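Local coordinates for protein glycerol dehydratase (Clostridium butyricum, PDB 1R9D) that dehydrates glycerol without vitamin B12, probably by glycyl-radical chemistry, as a lyase of the pyruvate formate lyase-like family, at residues 30-35 / 120-125; 37-42 / 48-53; 132-137 / 514-519. All blocks are in the same frame, centred on the assembly; numbering follows the deposited sequence.

Contact 1: 30-35 / 120-125; sequences ERAILI and KDVFEY
Ala32 and Ile33 meet Val122 in a small, buried, mainly apolar contact between two helices of the N-terminal part of the chain, helix 30-40 and helix 113-125. Only 106 Å² is buried between the two short segments, 30-35 and 120-125, and no hydrogen bond spans the gap. Ile33 and Val122 also form the nearest backbone approach, with their CA atoms 6.7 Å apart.

A single methyl group does the work on one side. With CG1 of Val122 anti to the backbone N (chi1 178°), the other branch, CG2, faces helix 30-40. There it lies 4.0 Å from CD1 of Ile33 and 4.2 Å from CB of Ala32. The same methyl rests 4.0 Å from the backbone O of Ala32, an oxygen already hydrogen-bonded by Thr36 OG1. Ile33 reaches the meeting point through its longer branch; its side chain and that of Val122 cross at about a right angle, and the contact is made between the methyls CD1 and CG2.

Leu119 and Lys118 extend the patch along helix 113-125, packing against Ala32 and Ile33. An alanine and an isoleucine of helix 30-40 thus pack on a valine of helix 113-125, a helix-to-helix contact consistent with the helical shell around the barrel of the pyruvate formate lyase-like fold.

Contact 2: 37-42 / 48-53; sequences ESFKQT and ILRRAL
The ring of Phe39 and the guanidinium of Arg50 lie partly over each other, their planes 38° apart, so this is a tilted overlap and not a parallel stack. Above one face of the ring run CB and CD of Arg50, with CD displaced toward the rim; CD of Arg51 comes up to the ring edge, 4.3 Å from CZ. Seen from the arginine, CD2 of Phe39 sits 3.3 Å above one guanidinium face, again off centre, while the edge of the group looks in plane toward Phe39 O and Thr42 OG1.

Bends at chi2 (-126°) and chi3 (-93°) fold Arg50 over the ring face. Its NH1 then gives a weak, strongly bent hydrogen bond to Phe39 O, 3.0 Å away, and that carbonyl also accepts the backbone N of Thr42. Glu43 is a long, weak ion-pair partner of NH1.

Beside this overlap, one water knits the two segments together. It donates to Arg50 O at 2.8 Å and bonds with Ser38 OG at 2.9 Å and Thr42 OG1 at 2.7 Å, so three polar atoms of a buried interface are served by a single molecule. An apolar touch completes the contact: CG2 of Thr42 lies 3.7 Å from CD1 of Leu53, the two side chains running past each other in opposite directions.

Trp126 and Tyr125 also pack against Phe39, and Glu88 takes the charged end of Arg51. Helices 30-40 and 47-61 are thus two consecutive helices packed across a short connection, bridged by an arginine and a water.

Contact 3: 132-137 / 514-519; sequences SELATS and AERAPL
Leu134 can be followed outward from helix 131-138 into the angle between Glu515 and Arg516. Its CB lies over one face of the Arg516 guanidinium, 3.7 Å above the plane and offset toward the rim. CG stands anti to the backbone N (chi1 177°), which carries the branches on toward the end of helix 484-516. CD2 is the busier branch: it lies 3.6 Å from Arg516 NE and 3.6 Å from Glu515 CD, wedged between the two side chains. CD1 reaches only the margin, 4.2 Å from Glu515 OE2.

The polar ends have partners outside the two segments. Arg516 NH1 bonds to the carbonyls of Gly128 and Thr130, its NH2 to Glu43 O of the second subunit, and Glu515 OE1 is hydrogen-bonded to Tyr138 OH. Held this way, the guanidinium offers Leu134 a fixed flat surface.

Leu134 also packs on Pro46 of the second subunit, so the contact takes part in the interface between the two subunits. Within its own chain it joins short helix 131-138 to the C-terminal end of long helix 484-516, just before Pro518 and Leu519 lead past helix 47-61 into helix 520-524.

Contacts 1 and 2 are buried, though far from the chain's centre, and share helix 30-40: the first is nearly all methyl groups, the second mixes an aromatic ring, an arginine and a water. They also touch, through a salt bridge from Asp121 OD2 to Lys40 NZ and through Tyr125 OH beside Arg50. Contact 3 is only partly buried and, unlike the others, has the second subunit at its side; there a leucine packs on charged side chains whose polar ends are bonded outside the two segments. Arg51 packs against Pro518 and Leu519, so that contacts 2 and 3 touch, whereas contacts 1 and 3 remain about 7 Å apart at their nearest atoms.

Contact 1: 30-35 / 120-125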
loop_
_atom_site.group_PDB
_atom_site.type_symbol
_atom_site.label_atom_id
_atom_site.label_comp_id
_atom_site.label_asym_id
_atom_site.label_seq_id
_atom_site.Cartn_x
_atom_site.Cartn_y
_atom_site.Cartn_z
ATOM N N GLU A 30 -2.791 17.372 23.902
ATOM C CA GLU A 30 -1.362 17.141 23.712
ATOM C C GLU A 30 -1.032 16.084 22.651
ATOM O O GLU A 30 -0.302 16.360 21.693
ATOM C CB GLU A 30 -0.700 16.743 25.032
ATOM C CG GLU A 30 -0.339 17.900 25.969
ATOM C CD GLU A 30 -1.546 18.580 26.592
ATOM O OE1 GLU A 30 -2.561 17.891 26.834
ATOM O OE2 GLU A 30 -1.469 19.802 26.858
ATOM N N ARG A 31 -1.560 14.875 22.808
ATOM C CA ARG A 31 -1.259 13.829 21.834
ATOM C C ARG A 31 -1.645 14.215 20.409
ATOM O O ARG A 31 -0.869 14.010 19.475
ATOM C CB ARG A 31 -1.952 12.509 22.198
ATOM C CG ARG A 31 -1.549 11.365 21.253
ATOM C CD ARG A 31 -2.377 10.102 21.463
ATOM N NE ARG A 31 -1.958 9.023 20.563
ATOM C CZ ARG A 31 -2.254 8.953 19.268
ATOM N NH1 ARG A 31 -2.983 9.898 18.689
ATOM N NH2 ARG A 31 -1.817 7.926 18.546
ATOM N N ALA A 32 -2.837 14.779 20.240
ATOM C CA ALA A 32 -3.313 15.169 18.919
ATOM C C ALA A 32 -2.365 16.149 18.241
ATOM O O ALA A 32 -2.085 16.039 17.045
ATOM C CB ALA A 32 -4.702 15.783 19.024
ATOM N N ILE A 33 -1.880 17.116 19.009
ATOM C CA ILE A 33 -0.963 18.112 18.471
ATOM C C ILE A 33 0.363 17.470 18.056
ATOM O O ILE A 33 0.895 17.766 16.986
ATOM C CB ILE A 33 -0.700 19.240 19.510
ATOM C CG1 ILE A 33 -1.844 20.259 19.488
ATOM C CG2 ILE A 33 0.599 19.970 19.189
ATOM C CD1 ILE A 33 -3.218 19.681 19.717
ATOM N N LEU A 34 0.878 16.581 18.897
ATOM C CA LEU A 34 2.145 15.914 18.630
ATOM C C LEU A 34 2.152 14.973 17.425
ATOM O O LEU A 34 3.099 14.985 16.636
ATOM C CB LEU A 34 2.607 15.162 19.878
ATOM C CG LEU A 34 3.012 16.043 21.063
ATOM C CD1 LEU A 34 3.347 15.176 22.257
ATOM C CD2 LEU A 34 4.217 16.902 20.680
ATOM N N ILE A 35 1.115 14.155 17.268
ATOM C CA ILE A 35 1.087 13.243 16.127
ATOM C C ILE A 35 0.927 14.040 14.832
ATOM O O ILE A 35 1.463 13.658 13.791
ATOM C CB ILE A 35 -0.051 12.186 16.257
ATOM C CG1 ILE A 35 0.147 11.089 15.204
ATOM C CG2 ILE A 35 -1.414 12.845 16.089
ATOM C CD1 ILE A 35 -0.743 9.873 15.393
ATOM N N LYS A 120 -8.198 22.962 16.102
ATOM C CA LYS A 120 -8.558 23.467 14.781
ATOM C C LYS A 120 -7.570 23.015 13.707
ATOM O O LYS A 120 -7.974 22.512 12.657
ATOM C CB LYS A 120 -8.642 24.995 14.791
ATOM C CG LYS A 120 -9.815 25.545 15.581
ATOM C CD LYS A 120 -9.795 27.067 15.609
ATOM C CE LYS A 120 -10.982 27.619 16.387
ATOM N NZ LYS A 120 -10.965 29.109 16.460
ATOM N N ASP A 121 -6.278 23.190 13.968
ATOM C CA ASP A 121 -5.257 22.789 13.004
ATOM C C ASP A 121 -5.247 21.272 12.801
ATOM O O ASP A 121 -4.938 20.783 11.713
ATOM C CB ASP A 121 -3.872 23.237 13.468
ATOM C CG ASP A 121 -2.797 22.940 12.441
ATOM O OD1 ASP A 121 -2.841 23.541 11.347
ATOM O OD2 ASP A 121 -1.914 22.103 12.719
ATOM N N VAL A 122 -5.571 20.534 13.858
ATOM C CA VAL A 122 -5.599 19.078 13.785
ATOM C C VAL A 122 -6.664 18.641 12.781
ATOM O O VAL A 122 -6.392 17.843 11.887
ATOM C CB VAL A 122 -5.904 18.459 15.170
ATOM C CG1 VAL A 122 -5.977 16.940 15.060
ATOM C CG2 VAL A 122 -4.825 18.859 16.163
ATOM N N PHE A 123 -7.873 19.179 12.929
ATOM C CA PHE A 123 -8.974 18.857 12.025
ATOM C C PHE A 123 -8.597 19.210 10.590
ATOM O O PHE A 123 -8.929 18.484 9.653
ATOM C CB PHE A 123 -10.236 19.638 12.412
ATOM C CG PHE A 123 -10.744 19.338 13.796
ATOM C CD1 PHE A 123 -11.215 20.364 14.610
ATOM C CD2 PHE A 123 -10.766 18.035 14.283
ATOM C CE1 PHE A 123 -11.699 20.099 15.891
ATOM C CE2 PHE A 123 -11.249 17.757 15.563
ATOM C CZ PHE A 123 -11.717 18.791 16.369
ATOM N N GLU A 124 -7.901 20.331 10.423
ATOM C CA GLU A 124 -7.494 20.774 9.094
ATOM C C GLU A 124 -6.480 19.836 8.444
ATOM O O GLU A 124 -6.629 19.467 7.282
ATOM C CB GLU A 124 -6.910 22.187 9.163
ATOM C CG GLU A 124 -6.600 22.792 7.806
ATOM C CD GLU A 124 -5.974 24.172 7.915
ATOM O OE1 GLU A 124 -6.561 25.042 8.598
ATOM O OE2 GLU A 124 -4.898 24.388 7.315
ATOM N N TYR A 125 -5.451 19.444 9.185
ATOM C CA TYR A 125 -4.440 18.562 8.614
ATOM C C TYR A 125 -4.956 17.177 8.244
ATOM O O TYR A 125 -4.724 16.699 7.135
ATOM C CB TYR A 125 -3.256 18.371 9.562
ATOM C CG TYR A 125 -2.260 17.363 9.013
ATOM C CD1 TYR A 125 -1.399 17.704 7.969
ATOM C CD2 TYR A 125 -2.241 16.046 9.475
ATOM C CE1 TYR A 125 -0.548 16.762 7.397
ATOM C CE2 TYR A 125 -1.393 15.091 8.907
ATOM C CZ TYR A 125 -0.551 15.459 7.868
ATOM O OH TYR A 125 0.274 14.521 7.289
#

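Contact 2: 37-42 / 48-53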
loop_
_atom_site.group_PDB
_atom_site.type_symbol
_atom_site.label_atom_id
_atom_site.label_comp_id
_atom_site.label_asym_id
_atom_site.label_seq_id
_atom_site.Cartn_x
_atom_site.Cartn_y
_atom_site.Cartn_z
ATOM N N GLU A 37 2.097 17.072 14.299
ATOM C CA GLU A 37 3.400 17.671 14.043
ATOM C C GLU A 37 4.349 16.652 13.411
ATOM O O GLU A 37 5.076 16.970 12.470
ATOM C CB GLU A 37 3.986 18.205 15.355
ATOM C CG GLU A 37 5.474 18.509 15.316
ATOM C CD GLU A 37 5.951 19.254 16.553
ATOM O OE1 GLU A 37 5.583 18.849 17.681
ATOM O OE2 GLU A 37 6.702 20.242 16.397
ATOM N N SER A 38 4.333 15.426 13.926
ATOM C CA SER A 38 5.200 14.378 13.399
ATOM C C SER A 38 4.843 14.013 11.962
ATOM O O SER A 38 5.717 13.970 11.097
ATOM C CB SER A 38 5.131 13.129 14.282
ATOM O OG SER A 38 6.012 12.122 13.807
ATOM N N PHE A 39 3.564 13.756 11.700
ATOM C CA PHE A 39 3.138 13.394 10.349
ATOM C C PHE A 39 3.477 14.457 9.302
ATOM O O PHE A 39 3.766 14.135 8.149
ATOM C CB PHE A 39 1.637 13.095 10.320
ATOM C CG PHE A 39 1.306 11.632 10.471
ATOM C CD1 PHE A 39 1.660 10.939 11.623
ATOM C CD2 PHE A 39 0.663 10.943 9.444
ATOM C CE1 PHE A 39 1.379 9.573 11.754
ATOM C CE2 PHE A 39 0.378 9.582 9.562
ATOM C CZ PHE A 39 0.739 8.897 10.718
ATOM N N LYS A 40 3.442 15.724 9.700
ATOM C CA LYS A 40 3.762 16.804 8.778
ATOM C C LYS A 40 5.219 16.726 8.336
ATOM O O LYS A 40 5.580 17.241 7.278
ATOM C CB LYS A 40 3.500 18.163 9.433
ATOM C CG LYS A 40 2.031 18.534 9.526
ATOM C CD LYS A 40 1.851 19.919 10.141
ATOM C CE LYS A 40 0.381 20.305 10.185
ATOM N NZ LYS A 40 0.169 21.620 10.853
ATOM N N GLN A 41 6.046 16.072 9.145
ATOM C CA GLN A 41 7.471 15.939 8.852
ATOM C C GLN A 41 7.881 14.596 8.250
ATOM O O GLN A 41 9.058 14.394 7.938
ATOM C CB GLN A 41 8.285 16.168 10.127
ATOM C CG GLN A 41 8.169 17.568 10.689
ATOM C CD GLN A 41 8.604 18.613 9.687
ATOM O OE1 GLN A 41 9.735 18.584 9.198
ATOM N NE2 GLN A 41 7.708 19.541 9.370
ATOM N N THR A 42 6.927 13.684 8.080
ATOM C CA THR A 42 7.248 12.366 7.543
ATOM C C THR A 42 6.434 11.967 6.311
ATOM O O THR A 42 6.260 10.779 6.042
ATOM C CB THR A 42 7.051 11.282 8.626
ATOM O OG1 THR A 42 5.681 11.275 9.046
ATOM C CG2 THR A 42 7.932 11.564 9.838
ATOM N N ILE A 48 4.395 2.532 7.893
ATOM C CA ILE A 48 4.920 1.900 9.101
ATOM C C ILE A 48 5.963 2.763 9.816
ATOM O O ILE A 48 6.005 2.818 11.049
ATOM C CB ILE A 48 5.521 0.500 8.780
ATOM C CG1 ILE A 48 5.845 -0.250 10.076
ATOM C CG2 ILE A 48 6.767 0.645 7.914
ATOM C CD1 ILE A 48 4.618 -0.722 10.834
ATOM N N LEU A 49 6.802 3.439 9.042
ATOM C CA LEU A 49 7.832 4.291 9.623
ATOM C C LEU A 49 7.195 5.574 10.166
ATOM O O LEU A 49 7.635 6.107 11.183
ATOM C CB LEU A 49 8.899 4.595 8.565
ATOM C CG LEU A 49 10.373 4.613 8.986
ATOM C CD1 LEU A 49 10.701 3.443 9.902
ATOM C CD2 LEU A 49 11.237 4.542 7.733
ATOM N N ARG A 50 6.155 6.067 9.499
ATOM C CA ARG A 50 5.460 7.262 9.969
ATOM C C ARG A 50 4.862 6.975 11.346
ATOM O O ARG A 50 4.884 7.825 12.239
ATOM C CB ARG A 50 4.343 7.661 9.002
ATOM C CG ARG A 50 4.841 8.281 7.707
ATOM C CD ARG A 50 4.177 9.632 7.465
ATOM N NE ARG A 50 2.984 9.520 6.648
ATOM C CZ ARG A 50 2.188 10.535 6.334
ATOM N NH1 ARG A 50 2.445 11.760 6.774
ATOM N NH2 ARG A 50 1.143 10.321 5.557
ATOM N N ARG A 51 4.331 5.767 11.508
ATOM C CA ARG A 51 3.732 5.358 12.774
ATOM C C ARG A 51 4.789 5.236 13.876
ATOM O O ARG A 51 4.542 5.599 15.025
ATOM C CB ARG A 51 3.006 4.016 12.609
ATOM C CG ARG A 51 1.745 4.059 11.739
ATOM C CD ARG A 51 0.664 4.951 12.349
ATOM N NE ARG A 51 0.483 4.665 13.771
ATOM C CZ ARG A 51 -0.444 5.226 14.542
ATOM N NH1 ARG A 51 -1.295 6.109 14.035
ATOM N NH2 ARG A 51 -0.501 4.917 15.831
ATOM N N ALA A 52 5.962 4.714 13.528
ATOM C CA ALA A 52 7.036 4.557 14.505
ATOM C C ALA A 52 7.575 5.921 14.941
ATOM O O ALA A 52 7.750 6.176 16.133
ATOM C CB ALA A 52 8.165 3.713 13.918
ATOM N N LEU A 53 7.831 6.792 13.969
ATOM C CA LEU A 53 8.355 8.131 14.253
ATOM C C LEU A 53 7.347 8.988 15.015
ATOM O O LEU A 53 7.731 9.864 15.793
ATOM C CB LEU A 53 8.754 8.823 12.947
ATOM C CG LEU A 53 9.916 8.152 12.209
ATOM C CD1 LEU A 53 10.038 8.708 10.803
ATOM C CD2 LEU A 53 11.206 8.367 12.993
HETATM O O HOH W 1 5.139 10.534 11.589
#

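Contact 3: 132-137 / 514-519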
loop_
_atom_site.group_PDB
_atom_site.type_symbol
_atom_site.label_atom_id
_atom_site.label_comp_id
_atom_site.label_asym_id
_atom_site.label_seq_id
_atom_site.Cartn_x
_atom_site.Cartn_y
_atom_site.Cartn_z
ATOM N N SER A 132 -10.680 5.972 8.732
ATOM C CA SER A 132 -12.126 5.984 8.484
ATOM C C SER A 132 -12.474 6.459 7.073
ATOM O O SER A 132 -13.325 5.877 6.401
ATOM C CB SER A 132 -12.853 6.876 9.506
ATOM O OG SER A 132 -12.520 8.253 9.356
ATOM N N GLU A 133 -11.806 7.509 6.611
ATOM C CA GLU A 133 -12.100 8.028 5.280
ATOM C C GLU A 133 -11.683 7.061 4.171
ATOM O O GLU A 133 -12.388 6.915 3.173
ATOM C CB GLU A 133 -11.451 9.410 5.124
ATOM C CG GLU A 133 -12.055 10.398 6.131
ATOM C CD GLU A 133 -11.270 11.686 6.294
ATOM O OE1 GLU A 133 -11.705 12.723 5.743
ATOM O OE2 GLU A 133 -10.223 11.659 6.980
ATOM N N LEU A 134 -10.556 6.378 4.350
ATOM C CA LEU A 134 -10.110 5.410 3.349
ATOM C C LEU A 134 -11.046 4.193 3.359
ATOM O O LEU A 134 -11.370 3.645 2.308
ATOM C CB LEU A 134 -8.674 4.969 3.641
ATOM C CG LEU A 134 -8.090 3.902 2.709
ATOM C CD1 LEU A 134 -8.070 4.414 1.278
ATOM C CD2 LEU A 134 -6.687 3.546 3.169
ATOM N N ALA A 135 -11.483 3.783 4.549
ATOM C CA ALA A 135 -12.385 2.636 4.681
ATOM C C ALA A 135 -13.651 2.861 3.864
ATOM O O ALA A 135 -14.107 1.966 3.151
ATOM C CB ALA A 135 -12.744 2.411 6.147
ATOM N N THR A 136 -14.223 4.057 3.972
ATOM C CA THR A 136 -15.430 4.381 3.218
ATOM C C THR A 136 -15.170 4.343 1.712
ATOM O O THR A 136 -16.009 3.876 0.935
ATOM C CB THR A 136 -15.970 5.776 3.615
ATOM O OG1 THR A 136 -16.486 5.717 4.950
ATOM C CG2 THR A 136 -17.076 6.220 2.671
ATOM N N SER A 137 -14.003 4.822 1.293
ATOM C CA SER A 137 -13.663 4.819 -0.124
ATOM C C SER A 137 -13.580 3.401 -0.689
ATOM O O SER A 137 -13.859 3.185 -1.867
ATOM C CB SER A 137 -12.332 5.540 -0.355
ATOM O OG SER A 137 -12.428 6.907 0.009
ATOM N N ALA A 514 -4.544 -1.392 7.773
ATOM C CA ALA A 514 -3.270 -1.919 7.300
ATOM C C ALA A 514 -2.544 -0.902 6.425
ATOM O O ALA A 514 -1.320 -0.764 6.496
ATOM C CB ALA A 514 -3.495 -3.207 6.514
ATOM N N GLU A 515 -3.309 -0.182 5.612
ATOM C CA GLU A 515 -2.740 0.799 4.694
ATOM C C GLU A 515 -2.298 2.093 5.364
ATOM O O GLU A 515 -1.270 2.663 4.995
ATOM C CB GLU A 515 -3.753 1.118 3.587
ATOM C CG GLU A 515 -3.197 1.924 2.422
ATOM C CD GLU A 515 -4.156 1.972 1.237
ATOM O OE1 GLU A 515 -4.848 0.954 0.991
ATOM O OE2 GLU A 515 -4.209 3.017 0.543
ATOM N N ARG A 516 -3.057 2.552 6.354
ATOM C CA ARG A 516 -2.725 3.811 7.014
ATOM C C ARG A 516 -2.305 3.773 8.476
ATOM O O ARG A 516 -1.683 4.725 8.958
ATOM C CB ARG A 516 -3.883 4.794 6.838
ATOM C CG ARG A 516 -4.057 5.237 5.394
ATOM C CD ARG A 516 -5.140 6.291 5.221
ATOM N NE ARG A 516 -5.171 6.768 3.840
ATOM C CZ ARG A 516 -5.966 7.731 3.388
ATOM N NH1 ARG A 516 -6.819 8.337 4.206
ATOM N NH2 ARG A 516 -5.901 8.096 2.113
ATOM N N ALA A 517 -2.623 2.697 9.190
ATOM C CA ALA A 517 -2.245 2.622 10.595
ATOM C C ALA A 517 -1.659 1.294 11.085
ATOM O O ALA A 517 -2.136 0.720 12.066
ATOM C CB ALA A 517 -3.440 3.028 11.482
ATOM N N PRO A 518 -0.631 0.772 10.396
ATOM C CA PRO A 518 -0.058 -0.487 10.878
ATOM C C PRO A 518 0.670 -0.099 12.171
ATOM O O PRO A 518 1.262 0.980 12.239
ATOM C CB PRO A 518 0.878 -0.893 9.740
ATOM C CG PRO A 518 1.318 0.432 9.182
ATOM C CD PRO A 518 0.028 1.220 9.157
ATOM N N LEU A 519 0.618 -0.951 13.192
ATOM C CA LEU A 519 1.227 -0.621 14.483
ATOM C C LEU A 519 2.517 -1.359 14.842
ATOM O O LEU A 519 2.493 -2.540 15.187
ATOM C CB LEU A 519 0.194 -0.835 15.595
ATOM C CG LEU A 519 -1.146 -0.115 15.402
ATOM C CD1 LEU A 519 -1.987 -0.291 16.657
ATOM C CD2 LEU A 519 -0.924 1.369 15.128
#